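Local coordinates for putative flavoprotein (Bacteroides eggerthii, PDB 4ICI) that binds flavin mononucleotide and probably serves in flavodoxin-like electron transfer or a related redox reaction, at residues K73-I78 and I105-I110. Residues are numbered along the deposited sequence; the frame is centred on the assembly and turned at random.
Sequences KMRPAI and IINTFI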
loop_
_atom_site.group_PDB
_atom_site.type_symbol
_atom_site.label_atom_id
_atom_site.label_comp_id
_atom_site.label_asym_id
_atom_site.label_seq_id
_atom_site.Cartn_x
_atom_site.Cartn_y
_atom_site.Cartn_z
ATOM N N LYS A 73 -5.441 -13.742 -9.074
ATOM C CA LYS A 73 -6.850 -13.406 -8.942
ATOM C C LYS A 73 -7.321 -13.504 -7.477
ATOM O O LYS A 73 -8.462 -13.147 -7.168
ATOM C CB LYS A 73 -7.712 -14.289 -9.861
ATOM C CG LYS A 73 -7.578 -13.914 -11.333
ATOM C CD LYS A 73 -8.377 -14.773 -12.259
ATOM C CE LYS A 73 -9.835 -14.479 -12.081
ATOM N NZ LYS A 73 -10.123 -13.128 -12.622
HETATM N N MSE A 74 -6.462 -13.977 -6.574
HETATM C CA MSE A 74 -6.876 -14.093 -5.189
HETATM C C MSE A 74 -7.047 -12.698 -4.579
HETATM O O MSE A 74 -6.294 -11.745 -4.879
HETATM C CB MSE A 74 -5.909 -14.921 -4.377
HETATM C CG MSE A 74 -6.522 -15.311 -3.043
HETATM SE SE MSE A 74 -5.308 -16.428 -2.086
HETATM C CE MSE A 74 -4.832 -17.652 -3.396
ATOM N N ARG A 75 -8.080 -12.584 -3.735
ATOM C CA ARG A 75 -8.477 -11.337 -3.102
ATOM C C ARG A 75 -8.711 -11.555 -1.604
ATOM O O ARG A 75 -9.836 -11.751 -1.150
ATOM C CB ARG A 75 -9.703 -10.720 -3.778
ATOM C CG ARG A 75 -9.457 -10.362 -5.250
ATOM C CD ARG A 75 -8.501 -9.212 -5.403
ATOM N NE ARG A 75 -8.306 -8.819 -6.796
ATOM C CZ ARG A 75 -7.338 -9.280 -7.598
ATOM N NH1 ARG A 75 -6.446 -10.158 -7.170
ATOM N NH2 ARG A 75 -7.251 -8.809 -8.841
ATOM N N PRO A 76 -7.610 -11.541 -0.843
ATOM C CA PRO A 76 -7.742 -11.739 0.601
ATOM C C PRO A 76 -8.730 -10.764 1.190
ATOM O O PRO A 76 -8.707 -9.582 0.882
ATOM C CB PRO A 76 -6.311 -11.516 1.102
ATOM C CG PRO A 76 -5.417 -11.888 -0.048
ATOM C CD PRO A 76 -6.199 -11.333 -1.238
ATOM N N ALA A 77 -9.614 -11.277 2.033
ATOM C CA ALA A 77 -10.724 -10.504 2.549
ATOM C C ALA A 77 -10.254 -9.441 3.545
ATOM O O ALA A 77 -9.321 -9.657 4.352
ATOM C CB ALA A 77 -11.735 -11.432 3.213
ATOM N N ILE A 78 -10.898 -8.281 3.462
ATOM C CA ILE A 78 -10.652 -7.139 4.348
ATOM C C ILE A 78 -11.780 -7.083 5.391
ATOM O O ILE A 78 -12.955 -7.231 5.047
ATOM C CB ILE A 78 -10.541 -5.815 3.554
ATOM C CG1 ILE A 78 -9.265 -5.811 2.691
ATOM C CG2 ILE A 78 -10.588 -4.586 4.494
ATOM C CD1 ILE A 78 -9.203 -4.679 1.621
ATOM N N ILE A 105 -3.945 -8.453 -0.939
ATOM C CA ILE A 105 -4.930 -7.647 -0.215
ATOM C C ILE A 105 -4.965 -6.190 -0.691
ATOM O O ILE A 105 -5.967 -5.517 -0.560
ATOM C CB ILE A 105 -4.726 -7.750 1.332
ATOM C CG1 ILE A 105 -6.003 -7.364 2.101
ATOM C CG2 ILE A 105 -3.480 -6.963 1.758
ATOM C CD1 ILE A 105 -5.955 -7.696 3.583
ATOM N N ILE A 106 -3.871 -5.727 -1.300
ATOM C CA ILE A 106 -3.874 -4.404 -1.915
ATOM C C ILE A 106 -4.853 -4.366 -3.104
ATOM O O ILE A 106 -5.579 -3.388 -3.282
ATOM C CB ILE A 106 -2.451 -3.963 -2.315
ATOM C CG1 ILE A 106 -1.573 -3.812 -1.056
ATOM C CG2 ILE A 106 -2.508 -2.653 -3.101
ATOM C CD1 ILE A 106 -2.129 -2.886 0.087
ATOM N N ASN A 107 -4.883 -5.438 -3.881
ATOM C CA ASN A 107 -5.880 -5.558 -4.939
ATOM C C ASN A 107 -7.304 -5.570 -4.349
ATOM O O ASN A 107 -8.225 -4.938 -4.878
ATOM C CB ASN A 107 -5.652 -6.808 -5.791
ATOM C CG ASN A 107 -4.264 -6.860 -6.407
ATOM O OD1 ASN A 107 -3.301 -7.324 -5.776
ATOM N ND2 ASN A 107 -4.145 -6.375 -7.645
ATOM N N THR A 108 -7.505 -6.301 -3.239
ATOM C CA THR A 108 -8.828 -6.280 -2.597
ATOM C C THR A 108 -9.221 -4.848 -2.209
ATOM O O THR A 108 -10.357 -4.415 -2.466
ATOM C CB THR A 108 -8.875 -7.158 -1.345
ATOM O OG1 THR A 108 -8.294 -8.425 -1.669
ATOM C CG2 THR A 108 -10.302 -7.291 -0.812
ATOM N N PHE A 109 -8.272 -4.100 -1.654
ATOM C CA PHE A 109 -8.521 -2.727 -1.281
ATOM C C PHE A 109 -8.916 -1.852 -2.479
ATOM O O PHE A 109 -9.957 -1.149 -2.455
ATOM C CB PHE A 109 -7.294 -2.109 -0.591
ATOM C CG PHE A 109 -7.434 -0.629 -0.388
ATOM C CD1 PHE A 109 -8.312 -0.125 0.555
ATOM C CD2 PHE A 109 -6.674 0.275 -1.158
ATOM C CE1 PHE A 109 -8.466 1.244 0.717
ATOM C CE2 PHE A 109 -6.855 1.629 -0.988
ATOM C CZ PHE A 109 -7.740 2.099 -0.062
ATOM N N ILE A 110 -8.099 -1.901 -3.530
ATOM C CA ILE A 110 -8.316 -1.044 -4.704
ATOM C C ILE A 110 -9.668 -1.375 -5.347
ATOM O O ILE A 110 -10.402 -0.474 -5.745
ATOM C CB ILE A 110 -7.168 -1.178 -5.704
ATOM C CG1 ILE A 110 -5.899 -0.534 -5.140
ATOM C CG2 ILE A 110 -7.526 -0.550 -7.086
ATOM C CD1 ILE A 110 -4.644 -0.932 -5.880
#
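Ile78 reaches across to helix 104-112 and packs its CG1 3.7 Å from CG1 of Ile105. Beyond that point CD1 of Ile78 rests against the backbone of the next helical turn, 3.5 Å from Phe109 N, with the CB of Phe109 and the CG2 of Thr108 also in touch. Ile105 holds CG1 anti to its own backbone N (chi1 -159°), which carries the branch toward Ile78 and the carbonyl oxygen of Pro76. The ring of Pro76 lies beside the same residue, Pro76 CB to Ile105 CB 4.1 Å, and also touches Tyr51 and Glu68. In this flavodoxin-like fold, a parallel sheet of order 2-1-3-4-5 flanked by helices, the contact lays the irregular loop between helix 64-70 and strand 90-96 along the helix that follows that strand; the FMN lies about 10 Å from the Ile105 side chain. Thr108 pins the loop: its OG1 donates to Pro76 O at 2.8 Å, approaching 31° off the carbonyl plane. Farther out, the bent chain of Arg75 lays its guanidinium over Asn107, whose CB sits beneath the group's centre, 3.5 Å from CZ, while the amide plane is stacked at 25° to it. Asn107 ND2 turns to Tyr142 OH. Arg75 NH1 bonds in the guanidinium plane to Met74 O, 2.8 Å, and also to Pro72 O, while NE pairs with Glu111. A leucine in place of Arg75 would probably leave Glu111 without its cationic mate and the Met74 and Pro72 carbonyls without this donor.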